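Long-range contacts in 70-KDA soluble lytic transglycosylase (Escherichia coli, PDB 1SLY), which cleaves the beta-1,4 bonds between N-acetylmuramic acid and N-acetylglucosamine in peptidoglycan from the chain ends, forming a 1,6-anhydro bond in the muramic acid residue: residues A[477-482]-A[492-497]; A[532-537]-A[550-555]. All coordinates share one frame; numbering follows the deposited sequence.

Interaction 1 (A[477-482]-A[492-497]). With BLG (4-O-(4-O-sulfonyl-N-acetylglucosamininyl)-5-methylhydroxy-L-proline-taurine), chain B.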
ATOM      1  N   GLN A 477      -5.581  11.988  -4.584  1.00  5.00           N
ATOM      2  CA  GLN A 477      -5.306  11.018  -3.554  1.00  5.00           C
ATOM      3  C   GLN A 477      -5.478   9.573  -4.033  1.00  5.25           C
ATOM      4  O   GLN A 477      -4.720   8.675  -3.685  1.00  5.00           O
ATOM      5  CB  GLN A 477      -6.248  11.359  -2.380  1.00  8.61           C
ATOM      6  CG  GLN A 477      -6.520  10.294  -1.315  1.00  8.05           C
ATOM      7  CD  GLN A 477      -5.306   9.952  -0.494  1.00  5.56           C
ATOM      8  OE1 GLN A 477      -5.216   8.851  -0.014  1.00 15.84           O
ATOM      9  NE2 GLN A 477      -4.325  10.775  -0.236  1.00  6.22           N
ATOM     10  N   GLU A 478      -6.503   9.300  -4.828  1.00  9.34           N
ATOM     11  CA  GLU A 478      -6.797   7.911  -5.180  1.00  5.92           C
ATOM     12  C   GLU A 478      -5.796   7.275  -6.116  1.00  5.00           C
ATOM     13  O   GLU A 478      -5.305   6.184  -5.921  1.00  5.00           O
ATOM     14  CB  GLU A 478      -8.168   7.840  -5.796  1.00  5.00           C
ATOM     15  CG  GLU A 478      -9.283   7.992  -4.798  1.00  5.00           C
ATOM     16  CD  GLU A 478      -9.555   6.812  -3.840  1.00 10.61           C
ATOM     17  OE1 GLU A 478      -8.901   5.738  -3.877  1.00  5.78           O
ATOM     18  OE2 GLU A 478     -10.475   6.959  -3.006  1.00 14.24           O
ATOM     19  N   SER A 479      -5.454   8.005  -7.128  1.00  5.00           N
ATOM     20  CA  SER A 479      -4.647   7.474  -8.210  1.00  5.75           C
ATOM     21  C   SER A 479      -3.409   8.302  -8.476  1.00  8.47           C
ATOM     22  O   SER A 479      -2.726   7.993  -9.449  1.00 12.63           O
ATOM     23  CB  SER A 479      -5.466   7.465  -9.493  1.00  7.05           C
ATOM     24  OG  SER A 479      -5.708   8.816  -9.911  1.00 13.63           O
ATOM     25  N   ALA A 480      -3.164   9.425  -7.812  1.00  5.00           N
ATOM     26  CA  ALA A 480      -1.995  10.230  -8.106  1.00  7.08           C
ATOM     27  C   ALA A 480      -1.838  10.502  -9.618  1.00 11.94           C
ATOM     28  O   ALA A 480      -0.804  10.351 -10.260  1.00 15.47           O
ATOM     29  CB  ALA A 480      -0.833   9.475  -7.504  1.00  5.00           C
ATOM     30  N   TRP A 481      -3.020  10.676 -10.201  1.00 14.09           N
ATOM     31  CA  TRP A 481      -3.259  10.966 -11.622  1.00 11.59           C
ATOM     32  C   TRP A 481      -2.882  10.019 -12.765  1.00  9.66           C
ATOM     33  O   TRP A 481      -2.708  10.410 -13.932  1.00 11.25           O
ATOM     34  CB  TRP A 481      -2.665  12.333 -11.887  1.00  8.03           C
ATOM     35  CG  TRP A 481      -3.333  13.439 -11.120  1.00 13.54           C
ATOM     36  CD1 TRP A 481      -2.753  14.343 -10.254  1.00  7.04           C
ATOM     37  CD2 TRP A 481      -4.718  13.787 -11.248  1.00  9.35           C
ATOM     38  NE1 TRP A 481      -3.710  15.246  -9.868  1.00 13.50           N
ATOM     39  CE2 TRP A 481      -4.919  14.925 -10.459  1.00 11.92           C
ATOM     40  CE3 TRP A 481      -5.791  13.247 -11.961  1.00  7.96           C
ATOM     41  CZ2 TRP A 481      -6.172  15.531 -10.373  1.00 11.91           C
ATOM     42  CZ3 TRP A 481      -7.026  13.856 -11.869  1.00 10.04           C
ATOM     43  CH2 TRP A 481      -7.202  14.988 -11.078  1.00  9.94           C
ATOM     44  N   ASN A 482      -2.844   8.742 -12.425  1.00  6.77           N
ATOM     45  CA  ASN A 482      -2.657   7.714 -13.437  1.00  5.00           C
ATOM     46  C   ASN A 482      -3.970   7.041 -13.801  1.00  5.00           C
ATOM     47  O   ASN A 482      -4.471   6.190 -13.078  1.00  5.00           O
ATOM     48  CB  ASN A 482      -1.670   6.678 -12.939  1.00  5.93           C
ATOM     49  CG  ASN A 482      -1.490   5.431 -13.765  1.00  5.64           C
ATOM     50  OD1 ASN A 482      -2.128   5.206 -14.777  1.00 13.30           O
ATOM     51  ND2 ASN A 482      -0.626   4.548 -13.371  1.00  9.93           N
ATOM     52  N   SER A 492     -10.732   0.650  -9.898  1.00 14.65           N
ATOM     53  CA  SER A 492     -10.157   1.114 -11.150  1.00  8.54           C
ATOM     54  C   SER A 492     -10.120   2.566 -11.443  1.00  6.34           C
ATOM     55  O   SER A 492     -11.076   3.311 -11.222  1.00  9.05           O
ATOM     56  CB  SER A 492     -10.851   0.530 -12.344  1.00  9.26           C
ATOM     57  OG  SER A 492     -10.957  -0.875 -12.276  1.00 23.89           O
ATOM     58  N   GLY A 493      -8.988   2.937 -11.962  1.00  5.00           N
ATOM     59  CA  GLY A 493      -8.873   4.231 -12.594  1.00  5.14           C
ATOM     60  C   GLY A 493      -8.620   5.480 -11.810  1.00  8.81           C
ATOM     61  O   GLY A 493      -8.290   5.436 -10.627  1.00 14.89           O
ATOM     62  N   LEU A 494      -8.831   6.593 -12.506  1.00 10.23           N
ATOM     63  CA  LEU A 494      -8.629   7.956 -11.999  1.00 10.15           C
ATOM     64  C   LEU A 494      -9.233   8.252 -10.602  1.00 10.86           C
ATOM     65  O   LEU A 494      -8.567   8.841  -9.769  1.00 17.37           O
ATOM     66  CB  LEU A 494      -9.188   8.888 -13.084  1.00  5.00           C
ATOM     67  CG  LEU A 494      -8.400  10.149 -13.321  1.00 13.07           C
ATOM     68  CD1 LEU A 494      -7.070   9.704 -13.829  1.00 14.25           C
ATOM     69  CD2 LEU A 494      -9.011  11.067 -14.368  1.00 13.90           C
ATOM     70  N   MET A 495     -10.448   7.826 -10.296  1.00  5.00           N
ATOM     71  CA  MET A 495     -11.080   7.958  -9.003  1.00  5.00           C
ATOM     72  C   MET A 495     -11.261   6.627  -8.302  1.00  5.15           C
ATOM     73  O   MET A 495     -11.982   6.493  -7.323  1.00  6.98           O
ATOM     74  CB  MET A 495     -12.402   8.611  -9.176  1.00  5.00           C
ATOM     75  CG  MET A 495     -12.106  10.046  -9.366  1.00  5.00           C
ATOM     76  SD  MET A 495     -13.508  10.910 -10.051  1.00 14.03           S
ATOM     77  CE  MET A 495     -14.300  11.380  -8.511  1.00  8.25           C
ATOM     78  N   GLN A 496     -10.589   5.606  -8.772  1.00  5.00           N
ATOM     79  CA  GLN A 496     -10.594   4.305  -8.136  1.00  5.26           C
ATOM     80  C   GLN A 496     -11.923   3.754  -7.665  1.00  8.53           C
ATOM     81  O   GLN A 496     -12.108   3.358  -6.521  1.00 13.66           O
ATOM     82  CB  GLN A 496      -9.622   4.332  -6.967  1.00  9.31           C
ATOM     83  CG  GLN A 496      -8.170   4.506  -7.358  1.00  5.46           C
ATOM     84  CD  GLN A 496      -7.589   3.247  -7.930  1.00  9.77           C
ATOM     85  OE1 GLN A 496      -7.326   2.285  -7.230  1.00 11.33           O
ATOM     86  NE2 GLN A 496      -7.402   3.154  -9.215  1.00 19.90           N
ATOM     87  N   ILE A 497     -12.788   3.678  -8.660  1.00 12.08           N
ATOM     88  CA  ILE A 497     -14.182   3.211  -8.567  1.00  9.58           C
ATOM     89  C   ILE A 497     -14.236   1.707  -8.545  1.00 11.28           C
ATOM     90  O   ILE A 497     -13.675   1.056  -9.424  1.00 13.83           O
ATOM     91  CB  ILE A 497     -15.004   3.691  -9.774  1.00  5.00           C
ATOM     92  CG1 ILE A 497     -14.952   5.203  -9.846  1.00  5.00           C
ATOM     93  CG2 ILE A 497     -16.434   3.295  -9.610  1.00  5.43           C
ATOM     94  CD1 ILE A 497     -15.308   5.932 -11.106  1.00  5.00           C
TER
HETATM   95  C1  BLG B 619     -14.890   1.757  -1.535  1.00 11.14           C
HETATM   96  C2  BLG B 619     -16.092   1.997  -2.463  1.00  9.95           C
HETATM   97  C3  BLG B 619     -17.354   2.007  -1.592  1.00 12.52           C
HETATM   98  C4  BLG B 619     -17.410   0.770  -0.683  1.00 14.85           C
HETATM   99  C5  BLG B 619     -16.101   0.560   0.105  1.00  9.22           C
HETATM  100  O5  BLG B 619     -14.987   0.565  -0.776  1.00 10.99           O
HETATM  101  O1  BLG B 619     -13.799   1.719  -2.372  1.00  8.25           O
HETATM  102  N2  BLG B 619     -15.923   3.216  -3.240  1.00  9.54           N
HETATM  103  C7  BLG B 619     -15.894   3.300  -4.555  1.00  8.47           C
HETATM  104  O7  BLG B 619     -16.071   2.341  -5.303  1.00  8.10           O
HETATM  105  C8  BLG B 619     -15.731   4.686  -5.120  1.00  5.00           C
HETATM  106  O3  BLG B 619     -18.540   2.030  -2.370  1.00 14.52           O
HETATM  107  O4  BLG B 619     -18.486   1.009   0.223  1.00 19.27           O
HETATM  108  S4  BLG B 619     -19.784   0.116   0.191  1.00 14.88           S
HETATM  109  O41 BLG B 619     -19.955  -0.480  -1.127  1.00 18.03           O
HETATM  110  O42 BLG B 619     -20.923   0.968   0.452  1.00 17.48           O
HETATM  111  O43 BLG B 619     -19.677  -0.876   1.242  1.00 14.47           O
HETATM  112  C6  BLG B 619     -16.050  -0.765   0.840  1.00  9.97           C
HETATM  113  O6  BLG B 619     -17.094  -1.644   0.468  1.00 17.42           O
HETATM  114  CA  BLG B 619     -11.772   2.492  -2.915  1.00 12.18           C
HETATM  115  CB  BLG B 619     -12.596   1.888  -1.800  1.00  8.88           C
HETATM  116  CG  BLG B 619     -11.848   0.603  -1.567  1.00 10.72           C
HETATM  117  CD  BLG B 619     -10.391   1.156  -1.504  1.00 14.12           C
HETATM  118  N   BLG B 619     -10.422   2.395  -2.381  1.00 11.68           N
HETATM  119  C9  BLG B 619     -12.210   3.874  -3.351  1.00 10.71           C
HETATM  120  O9  BLG B 619     -11.550   4.719  -2.415  1.00 14.41           O
HETATM  121  C10 BLG B 619      -9.288   0.205  -1.974  1.00 21.75           C
HETATM  122  O10 BLG B 619      -9.199  -0.361  -3.070  1.00 22.16           O
HETATM  123  N3  BLG B 619      -8.331   0.195  -1.070  1.00 27.96           N
HETATM  124  C11 BLG B 619      -7.103  -0.534  -1.168  1.00 32.36           C
HETATM  125  C12 BLG B 619      -7.338  -1.945  -0.668  1.00 40.54           C
HETATM  126  S   BLG B 619      -5.650  -2.600  -0.508  1.00 50.05           S
HETATM  127  OS1 BLG B 619      -5.815  -4.114  -0.429  1.00 47.35           O
HETATM  128  OS2 BLG B 619      -4.793  -2.092  -1.649  1.00 45.71           O
HETATM  129  OS3 BLG B 619      -4.988  -2.030   0.731  1.00 48.52           O
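The indole of W481 meets L494 at its rim: methyl CD1 of L494 lies near the ring plane, 4.2 Å from CE3 of W481, while NE1 on the same ring is hydrogen-bonded to OH of Y598. The carboxylate of E478 and the amide of Q496 belong to side chains that pass each other at a slant, their planes 35° apart. The closest approach is OE1 of E478 to CB of Q496, 3.5 Å, and the stems touch behind it, CB of E478 to CG of Q496. The bend of Q496 at chi2 (-75°) turns its amide back on its own turn: NE2 of Q496 gives G493 O a nearly straight bond of 2.8 Å (167°), in the amide plane and on a carbonyl lone pair. G493 O also accepts from the backbone N of Q496. Beside it, OG of S479 sits 2.9 Å from L494 O, although its proton may go instead to the carbonyl of A475. OE2 of E478 accepts a 2.6 Å hydrogen bond from O9 of bulgecin, and a second one involves Y587. G493 to Q496 form a type I turn with a G1 bulge, Q496 and I497 opposite S492. The helix-ending Glu-Ser pair packed on a Gly-Leu-Met-Gln turn is characteristic of the active site of Slt-type lytic transglycosylases, whose domain has a lysozyme-like fold, with E478 the predicted catalytic glutamate.

Interaction 2 (A[532-537]-A[550-555]). With BLG (4-O-(4-O-sulfonyl-N-acetylglucosamininyl)-5-methylhydroxy-L-proline-taurine), chain B.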
ATOM      1  N   SER A 532     -20.319  11.181  -9.972  1.00  6.67           N
ATOM      2  CA  SER A 532     -21.673  10.791  -9.645  1.00  5.09           C
ATOM      3  C   SER A 532     -21.704  10.114  -8.297  1.00 11.28           C
ATOM      4  O   SER A 532     -22.475  10.546  -7.438  1.00 17.19           O
ATOM      5  CB  SER A 532     -22.248   9.829 -10.660  1.00  5.80           C
ATOM      6  OG  SER A 532     -22.455  10.487 -11.905  1.00 28.23           O
ATOM      7  N   TYR A 533     -20.866   9.114  -8.008  1.00 13.42           N
ATOM      8  CA  TYR A 533     -20.784   8.524  -6.655  1.00 14.33           C
ATOM      9  C   TYR A 533     -20.373   9.524  -5.540  1.00 16.44           C
ATOM     10  O   TYR A 533     -20.931   9.514  -4.439  1.00 19.53           O
ATOM     11  CB  TYR A 533     -19.785   7.397  -6.608  1.00 11.05           C
ATOM     12  CG  TYR A 533     -19.970   6.589  -5.346  1.00 18.44           C
ATOM     13  CD1 TYR A 533     -21.197   6.001  -5.079  1.00 11.28           C
ATOM     14  CD2 TYR A 533     -18.922   6.380  -4.443  1.00 21.32           C
ATOM     15  CE1 TYR A 533     -21.362   5.222  -3.954  1.00 13.11           C
ATOM     16  CE2 TYR A 533     -19.088   5.595  -3.312  1.00 10.12           C
ATOM     17  CZ  TYR A 533     -20.309   5.019  -3.089  1.00  5.00           C
ATOM     18  OH  TYR A 533     -20.479   4.182  -2.029  1.00  7.82           O
ATOM     19  N   LEU A 534     -19.427  10.429  -5.781  1.00 14.18           N
ATOM     20  CA  LEU A 534     -19.091  11.454  -4.819  1.00 11.65           C
ATOM     21  C   LEU A 534     -20.233  12.439  -4.539  1.00 12.48           C
ATOM     22  O   LEU A 534     -20.410  12.777  -3.373  1.00 14.82           O
ATOM     23  CB  LEU A 534     -17.860  12.146  -5.333  1.00 11.14           C
ATOM     24  CG  LEU A 534     -17.179  13.096  -4.352  1.00 11.98           C
ATOM     25  CD1 LEU A 534     -16.969  12.469  -2.978  1.00  5.00           C
ATOM     26  CD2 LEU A 534     -15.883  13.499  -5.016  1.00 17.32           C
ATOM     27  N   GLN A 535     -21.050  12.897  -5.494  1.00 12.13           N
ATOM     28  CA  GLN A 535     -22.240  13.755  -5.229  1.00  7.93           C
ATOM     29  C   GLN A 535     -23.323  12.988  -4.499  1.00  5.80           C
ATOM     30  O   GLN A 535     -24.034  13.510  -3.658  1.00  8.67           O
ATOM     31  CB  GLN A 535     -22.795  14.285  -6.549  1.00  9.98           C
ATOM     32  CG  GLN A 535     -24.126  14.955  -6.666  1.00  5.00           C
ATOM     33  CD  GLN A 535     -24.259  16.163  -5.798  1.00 13.18           C
ATOM     34  OE1 GLN A 535     -23.502  17.124  -5.873  1.00 15.83           O
ATOM     35  NE2 GLN A 535     -25.255  16.168  -4.956  1.00 10.28           N
ATOM     36  N   TYR A 536     -23.456  11.722  -4.764  1.00  5.00           N
ATOM     37  CA  TYR A 536     -24.383  10.907  -4.030  1.00  5.00           C
ATOM     38  C   TYR A 536     -24.035  10.876  -2.556  1.00  8.67           C
ATOM     39  O   TYR A 536     -24.924  11.110  -1.735  1.00 15.13           O
ATOM     40  CB  TYR A 536     -24.337   9.524  -4.559  1.00  8.01           C
ATOM     41  CG  TYR A 536     -25.079   8.564  -3.678  1.00  9.42           C
ATOM     42  CD1 TYR A 536     -26.424   8.752  -3.484  1.00 11.30           C
ATOM     43  CD2 TYR A 536     -24.455   7.492  -3.099  1.00  5.00           C
ATOM     44  CE1 TYR A 536     -27.133   7.876  -2.736  1.00 11.14           C
ATOM     45  CE2 TYR A 536     -25.174   6.610  -2.348  1.00  5.00           C
ATOM     46  CZ  TYR A 536     -26.506   6.808  -2.177  1.00  5.00           C
ATOM     47  OH  TYR A 536     -27.279   5.926  -1.451  1.00 25.70           O
ATOM     48  N   VAL A 537     -22.778  10.533  -2.262  1.00  9.42           N
ATOM     49  CA  VAL A 537     -22.170  10.457  -0.900  1.00  7.35           C
ATOM     50  C   VAL A 537     -22.130  11.853  -0.179  1.00  7.69           C
ATOM     51  O   VAL A 537     -22.511  12.027   0.970  1.00  8.49           O
ATOM     52  CB  VAL A 537     -20.832   9.731  -1.288  1.00 12.86           C
ATOM     53  CG1 VAL A 537     -19.570  10.353  -0.780  1.00 24.01           C
ATOM     54  CG2 VAL A 537     -21.005   8.314  -0.808  1.00  5.00           C
ATOM     55  N   ALA A 550     -14.736  10.126   3.969  1.00  8.51           N
ATOM     56  CA  ALA A 550     -14.628   8.801   4.626  1.00  7.45           C
ATOM     57  C   ALA A 550     -15.659   7.791   4.086  1.00  7.77           C
ATOM     58  O   ALA A 550     -15.405   6.588   4.048  1.00  5.57           O
ATOM     59  CB  ALA A 550     -14.799   8.982   6.131  1.00 14.27           C
ATOM     60  N   ALA A 551     -16.833   8.286   3.643  1.00 10.10           N
ATOM     61  CA  ALA A 551     -17.897   7.482   3.013  1.00  9.64           C
ATOM     62  C   ALA A 551     -17.474   6.948   1.636  1.00  9.15           C
ATOM     63  O   ALA A 551     -17.706   5.773   1.362  1.00  5.00           O
ATOM     64  CB  ALA A 551     -19.164   8.315   2.854  1.00  5.00           C
ATOM     65  N   TYR A 552     -16.834   7.741   0.765  1.00  9.50           N
ATOM     66  CA  TYR A 552     -16.321   7.259  -0.522  1.00 10.79           C
ATOM     67  C   TYR A 552     -15.286   6.123  -0.374  1.00 10.87           C
ATOM     68  O   TYR A 552     -15.307   5.151  -1.129  1.00 11.52           O
ATOM     69  CB  TYR A 552     -15.723   8.464  -1.272  1.00 15.31           C
ATOM     70  CG  TYR A 552     -15.351   8.232  -2.727  1.00 27.67           C
ATOM     71  CD1 TYR A 552     -14.142   7.645  -3.102  1.00 29.48           C
ATOM     72  CD2 TYR A 552     -16.196   8.665  -3.748  1.00 30.02           C
ATOM     73  CE1 TYR A 552     -13.799   7.493  -4.436  1.00 31.47           C
ATOM     74  CE2 TYR A 552     -15.869   8.514  -5.083  1.00 22.11           C
ATOM     75  CZ  TYR A 552     -14.660   7.937  -5.426  1.00 27.68           C
ATOM     76  OH  TYR A 552     -14.313   7.803  -6.751  1.00 10.96           O
ATOM     77  N   ASN A 553     -14.406   6.202   0.616  1.00 11.50           N
ATOM     78  CA  ASN A 553     -13.388   5.167   0.901  1.00 11.33           C
ATOM     79  C   ASN A 553     -13.799   3.893   1.685  1.00 14.14           C
ATOM     80  O   ASN A 553     -13.255   2.787   1.489  1.00 17.97           O
ATOM     81  CB  ASN A 553     -12.236   5.870   1.638  1.00 12.80           C
ATOM     82  CG  ASN A 553     -11.112   4.935   2.003  1.00  6.75           C
ATOM     83  OD1 ASN A 553     -10.845   4.612   3.154  1.00  6.99           O
ATOM     84  ND2 ASN A 553     -10.481   4.415   0.995  1.00  5.00           N
ATOM     85  N   ALA A 554     -14.696   4.091   2.644  1.00  9.46           N
ATOM     86  CA  ALA A 554     -15.105   2.983   3.503  1.00  9.25           C
ATOM     87  C   ALA A 554     -16.569   2.613   3.419  1.00  9.30           C
ATOM     88  O   ALA A 554     -17.017   1.585   3.905  1.00  9.61           O
ATOM     89  CB  ALA A 554     -14.762   3.340   4.928  1.00 12.05           C
ATOM     90  N   GLY A 555     -17.301   3.527   2.818  1.00  9.46           N
ATOM     91  CA  GLY A 555     -18.710   3.354   2.620  1.00 11.60           C
ATOM     92  C   GLY A 555     -19.552   4.045   3.662  1.00 17.97           C
ATOM     93  O   GLY A 555     -19.270   4.106   4.858  1.00 20.70           O
TER
HETATM   94  C1  BLG B 619     -14.890   1.757  -1.535  1.00 11.14           C
HETATM   95  C2  BLG B 619     -16.092   1.997  -2.463  1.00  9.95           C
HETATM   96  C3  BLG B 619     -17.354   2.007  -1.592  1.00 12.52           C
HETATM   97  C4  BLG B 619     -17.410   0.770  -0.683  1.00 14.85           C
HETATM   98  C5  BLG B 619     -16.101   0.560   0.105  1.00  9.22           C
HETATM   99  O5  BLG B 619     -14.987   0.565  -0.776  1.00 10.99           O
HETATM  100  O1  BLG B 619     -13.799   1.719  -2.372  1.00  8.25           O
HETATM  101  N2  BLG B 619     -15.923   3.216  -3.240  1.00  9.54           N
HETATM  102  C7  BLG B 619     -15.894   3.300  -4.555  1.00  8.47           C
HETATM  103  O7  BLG B 619     -16.071   2.341  -5.303  1.00  8.10           O
HETATM  104  C8  BLG B 619     -15.731   4.686  -5.120  1.00  5.00           C
HETATM  105  O3  BLG B 619     -18.540   2.030  -2.370  1.00 14.52           O
HETATM  106  O4  BLG B 619     -18.486   1.009   0.223  1.00 19.27           O
HETATM  107  S4  BLG B 619     -19.784   0.116   0.191  1.00 14.88           S
HETATM  108  O41 BLG B 619     -19.955  -0.480  -1.127  1.00 18.03           O
HETATM  109  O42 BLG B 619     -20.923   0.968   0.452  1.00 17.48           O
HETATM  110  O43 BLG B 619     -19.677  -0.876   1.242  1.00 14.47           O
HETATM  111  C6  BLG B 619     -16.050  -0.765   0.840  1.00  9.97           C
HETATM  112  O6  BLG B 619     -17.094  -1.644   0.468  1.00 17.42           O
HETATM  113  CA  BLG B 619     -11.772   2.492  -2.915  1.00 12.18           C
HETATM  114  CB  BLG B 619     -12.596   1.888  -1.800  1.00  8.88           C
HETATM  115  CG  BLG B 619     -11.848   0.603  -1.567  1.00 10.72           C
HETATM  116  CD  BLG B 619     -10.391   1.156  -1.504  1.00 14.12           C
HETATM  117  N   BLG B 619     -10.422   2.395  -2.381  1.00 11.68           N
HETATM  118  C9  BLG B 619     -12.210   3.874  -3.351  1.00 10.71           C
HETATM  119  O9  BLG B 619     -11.550   4.719  -2.415  1.00 14.41           O
HETATM  120  C10 BLG B 619      -9.288   0.205  -1.974  1.00 21.75           C
HETATM  121  O10 BLG B 619      -9.199  -0.361  -3.070  1.00 22.16           O
HETATM  122  N3  BLG B 619      -8.331   0.195  -1.070  1.00 27.96           N
HETATM  123  C11 BLG B 619      -7.103  -0.534  -1.168  1.00 32.36           C
HETATM  124  C12 BLG B 619      -7.338  -1.945  -0.668  1.00 40.54           C
HETATM  125  S   BLG B 619      -5.650  -2.600  -0.508  1.00 50.05           S
HETATM  126  OS1 BLG B 619      -5.815  -4.114  -0.429  1.00 47.35           O
HETATM  127  OS2 BLG B 619      -4.793  -2.092  -1.649  1.00 45.71           O
HETATM  128  OS3 BLG B 619      -4.988  -2.030   0.731  1.00 48.52           O
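Y533 and L534 make the shallow notch into which the ring of Y552 is wedged, where two helices of the lysozyme-like Slt domain cross. The axes of the segments 532-537 and 550-554 run at 123° to each other, 9.7 Å apart at closest approach. The CD2 side of the Y552 ring fills the notch: its CD2 lies 3.6 Å from CD2 of Y533 and 4.0 Å from CD1 of L534. The two tyrosine rings meet obliquely, planes 53° apart. A turn further along, both methyls of V537 straddle the small bump of A551, with CG2 4.1 Å from CB of A551; the same CG2 also lies over one face of the Y533 ring. L556 of the following helix covers V537, A551 and Y533. With CG anti to the backbone N (chi1 -165°), Y533 carries its ring past Y552 to bulgecin, and its OH takes a hydrogen bond from O3 of the sugar. The backbone O of Y552 receives another from the inhibitor's N2. The acetyl group that follows N2 ends in methyl C8, seated 3.4 Å above one face of the Y552 ring, off its centre toward the rim.

How the interactions relate
Followed from the N terminus, the two contacts come in series, neither nested nor crossing. Helix 468-479 ends, and interaction 1 closes the irregular loop that follows it, bringing 492-497 back to the helix end just before helix 499-508. Later, helix 523-540 is followed by helix 545-554, and interaction 2 packs the two across each other, closing the short connection between them. The two contacts meet at Y552: its OH probably bonds to M495 O (2.7 Å), and its CE1 packs against E478. The loop of interaction 1 is thereby tied to helix 545-554, and both contacts contribute to one bulgecin pocket, interaction 1 supplying the predicted catalytic glutamate and interaction 2 part of the wall around the sugar.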